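Endostatin (Mus musculus, PDB 1KOE) inhibits angiogenesis as the C-terminal fragment of the collagen XVIII alpha1 chain, and probably binds heparin. Local coordinates at residues A[51-62]-A[74-82]. Numbering follows the deposited sequence.
Sequences LYSIVRRADRGS and SPSWDSLFS
S76 meets the turn at R60-G61 first: its CB lies 3.3 Å from G61 O, while its hydroxyl is hydrogen-bonded to that of S79, within the short helix 77-80. Next comes W77, which contributes the largest share of the contact. With CG anti to the backbone N (chi1 177°), the indole reaches across to the other segment and is packed on both faces. V55 CG2 makes a CH-pi contact 3.5 Å from the centroid of the six-membered ring of W77, almost on the ring normal; F81 CE2 covers the opposite face. At the edge, W77 NE1 donates a fairly straight bond (164°) to Y52 O at 2.8 Å, close to the indole plane, which fixes the rotation of the ring and gives its buried N-H a partner. Beside it, L51 O faces the same edge near CZ2. The backbone N of W77 donates to a water that in turn donates to D59 O. D78 ties the segments together twice: its N donates to R60 O at 3.0 Å, and its OD1 accepts from Y52 OH at 2.6 Å, on the syn side but 33° out of the carboxylate plane. R60 is itself steadied by NE, which bonds V55 O at 2.7 Å, and its CG packs 3.8 Å from W77 CD1. F81 completes an aromatic cluster with Y52 and W77. Y52 turns its CD1 edge toward the face of F81 in an offset edge-to-face pair, planes close to perpendicular, and L51 CD2 touches F81 CE1 at the ring edge, 4.0 Å away. The contact thus packs the helix 77-80, just after edge strand 72-74, against the loop between strands 40-42 and 65-66, with I168 of strand 166-169 touching both V55 and W77 from the mixed sheet.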
# COMPACT_ATOMS: atom_id res chain seq x y z
N LEU A 51 -6.53 -2.21 7.43
CA LEU A 51 -6.08 -2.48 6.07
C LEU A 51 -6.61 -3.85 5.59
O LEU A 51 -7.06 -3.99 4.45
CB LEU A 51 -4.55 -2.50 6.05
CG LEU A 51 -3.78 -3.05 4.84
CD1 LEU A 51 -4.21 -2.32 3.58
CD2 LEU A 51 -2.29 -2.85 5.09
N TYR A 52 -6.60 -4.83 6.48
CA TYR A 52 -7.06 -6.17 6.11
C TYR A 52 -8.46 -6.25 5.49
O TYR A 52 -8.69 -7.00 4.54
CB TYR A 52 -6.97 -7.13 7.31
CG TYR A 52 -7.44 -8.51 6.96
CD1 TYR A 52 -6.63 -9.39 6.21
CD2 TYR A 52 -8.72 -8.95 7.33
CE1 TYR A 52 -7.10 -10.65 5.83
CE2 TYR A 52 -9.19 -10.20 6.96
CZ TYR A 52 -8.38 -11.04 6.21
OH TYR A 52 -8.89 -12.26 5.85
N SER A 53 -9.36 -5.43 6.01
CA SER A 53 -10.76 -5.42 5.58
C SER A 53 -11.10 -4.70 4.31
O SER A 53 -12.25 -4.74 3.88
CB SER A 53 -11.61 -4.81 6.69
OG SER A 53 -11.58 -5.64 7.83
N ILE A 54 -10.12 -4.03 3.70
CA ILE A 54 -10.34 -3.25 2.48
C ILE A 54 -10.76 -4.08 1.26
O ILE A 54 -11.51 -3.58 0.41
CB ILE A 54 -9.10 -2.40 2.12
CG1 ILE A 54 -8.92 -1.29 3.15
CG2 ILE A 54 -9.23 -1.81 0.74
CD1 ILE A 54 -7.69 -0.45 2.86
N VAL A 55 -10.25 -5.30 1.16
CA VAL A 55 -10.60 -6.20 0.06
C VAL A 55 -11.86 -7.00 0.44
O VAL A 55 -11.94 -7.50 1.56
CB VAL A 55 -9.42 -7.16 -0.27
CG1 VAL A 55 -9.88 -8.30 -1.17
CG2 VAL A 55 -8.29 -6.37 -0.93
N ARG A 56 -12.84 -7.05 -0.47
CA ARG A 56 -14.11 -7.77 -0.25
C ARG A 56 -13.83 -9.16 0.28
O ARG A 56 -12.94 -9.86 -0.22
CB ARG A 56 -14.92 -7.88 -1.55
N ARG A 57 -14.62 -9.58 1.26
CA ARG A 57 -14.44 -10.89 1.90
C ARG A 57 -14.31 -12.06 0.91
O ARG A 57 -13.45 -12.93 1.08
CB ARG A 57 -15.56 -11.16 2.92
N ALA A 58 -15.14 -12.05 -0.12
CA ALA A 58 -15.11 -13.12 -1.11
C ALA A 58 -13.82 -13.20 -1.93
O ALA A 58 -13.50 -14.26 -2.48
CB ALA A 58 -16.30 -13.01 -2.02
N ASP A 59 -13.06 -12.12 -1.97
CA ASP A 59 -11.83 -12.09 -2.75
C ASP A 59 -10.57 -12.19 -1.93
O ASP A 59 -9.48 -12.09 -2.47
CB ASP A 59 -11.77 -10.81 -3.59
CG ASP A 59 -12.86 -10.74 -4.63
OD1 ASP A 59 -13.28 -11.80 -5.13
OD2 ASP A 59 -13.32 -9.63 -4.95
N ARG A 60 -10.70 -12.46 -0.64
CA ARG A 60 -9.53 -12.51 0.23
C ARG A 60 -8.72 -13.80 0.26
O ARG A 60 -7.52 -13.77 0.46
CB ARG A 60 -9.93 -12.20 1.67
CG ARG A 60 -10.52 -10.84 1.86
CD ARG A 60 -10.86 -10.60 3.32
NE ARG A 60 -11.61 -9.36 3.44
CZ ARG A 60 -12.42 -9.06 4.45
NH1 ARG A 60 -12.60 -9.92 5.44
NH2 ARG A 60 -13.04 -7.88 4.47
N GLY A 61 -9.36 -14.93 -0.01
CA GLY A 61 -8.65 -16.17 0.12
C GLY A 61 -8.04 -16.83 -1.08
O GLY A 61 -7.08 -17.58 -0.93
N SER A 62 -8.51 -16.54 -2.28
CA SER A 62 -7.93 -17.25 -3.39
C SER A 62 -7.79 -16.47 -4.67
O SER A 62 -7.79 -17.05 -5.75
CB SER A 62 -8.75 -18.51 -3.65
OG SER A 62 -10.10 -18.15 -3.86
N SER A 74 1.60 -12.40 -4.96
CA SER A 74 1.20 -13.25 -3.84
C SER A 74 -0.01 -14.08 -4.29
O SER A 74 -0.80 -13.63 -5.13
CB SER A 74 0.85 -12.36 -2.63
OG SER A 74 0.33 -13.11 -1.56
N PRO A 75 -0.14 -15.32 -3.77
CA PRO A 75 -1.27 -16.20 -4.12
C PRO A 75 -2.64 -15.70 -3.68
O PRO A 75 -3.67 -16.07 -4.27
CB PRO A 75 -0.88 -17.53 -3.46
CG PRO A 75 0.03 -17.12 -2.33
CD PRO A 75 0.84 -16.01 -2.91
N SER A 76 -2.67 -14.84 -2.67
CA SER A 76 -3.92 -14.29 -2.16
C SER A 76 -3.64 -13.12 -1.23
O SER A 76 -2.50 -12.87 -0.83
CB SER A 76 -4.67 -15.35 -1.34
OG SER A 76 -3.97 -15.65 -0.15
N TRP A 77 -4.71 -12.43 -0.88
CA TRP A 77 -4.66 -11.29 0.03
C TRP A 77 -4.32 -11.81 1.43
O TRP A 77 -3.42 -11.31 2.09
CB TRP A 77 -6.04 -10.62 0.03
CG TRP A 77 -6.20 -9.46 0.97
CD1 TRP A 77 -7.01 -9.41 2.07
CD2 TRP A 77 -5.65 -8.14 0.82
NE1 TRP A 77 -7.02 -8.14 2.60
CE2 TRP A 77 -6.20 -7.34 1.85
CE3 TRP A 77 -4.75 -7.55 -0.10
CZ2 TRP A 77 -5.88 -5.97 2.00
CZ3 TRP A 77 -4.43 -6.20 0.05
CH2 TRP A 77 -5.00 -5.42 1.09
N ASP A 78 -5.00 -12.88 1.84
CA ASP A 78 -4.78 -13.47 3.16
C ASP A 78 -3.34 -13.84 3.41
O ASP A 78 -2.85 -13.71 4.53
CB ASP A 78 -5.65 -14.72 3.34
CG ASP A 78 -7.07 -14.39 3.71
OD1 ASP A 78 -7.38 -13.20 3.93
OD2 ASP A 78 -7.89 -15.33 3.77
N SER A 79 -2.67 -14.33 2.38
CA SER A 79 -1.27 -14.74 2.52
C SER A 79 -0.38 -13.63 3.04
O SER A 79 0.60 -13.89 3.74
CB SER A 79 -0.73 -15.24 1.18
OG SER A 79 -1.51 -16.33 0.72
N LEU A 80 -0.71 -12.39 2.70
CA LEU A 80 0.10 -11.26 3.15
C LEU A 80 -0.03 -10.99 4.65
O LEU A 80 0.89 -10.46 5.28
CB LEU A 80 -0.30 -9.99 2.38
CG LEU A 80 -0.12 -9.89 0.87
CD1 LEU A 80 -0.70 -8.56 0.40
CD2 LEU A 80 1.35 -9.98 0.49
N PHE A 81 -1.17 -11.37 5.22
CA PHE A 81 -1.47 -11.09 6.62
C PHE A 81 -1.37 -12.28 7.55
O PHE A 81 -1.87 -12.24 8.68
CB PHE A 81 -2.86 -10.44 6.70
CG PHE A 81 -2.99 -9.23 5.83
CD1 PHE A 81 -2.50 -7.99 6.26
CD2 PHE A 81 -3.55 -9.33 4.55
CE1 PHE A 81 -2.56 -6.87 5.42
CE2 PHE A 81 -3.61 -8.24 3.71
CZ PHE A 81 -3.11 -6.99 4.13
N SER A 82 -0.64 -13.30 7.11
CA SER A 82 -0.45 -14.55 7.85
C SER A 82 0.52 -14.43 9.03
O SER A 82 0.60 -15.32 9.89
CB SER A 82 0.12 -15.58 6.89
OG SER A 82 1.34 -15.07 6.37
O HOH W 1 -7.03 -13.00 -2.46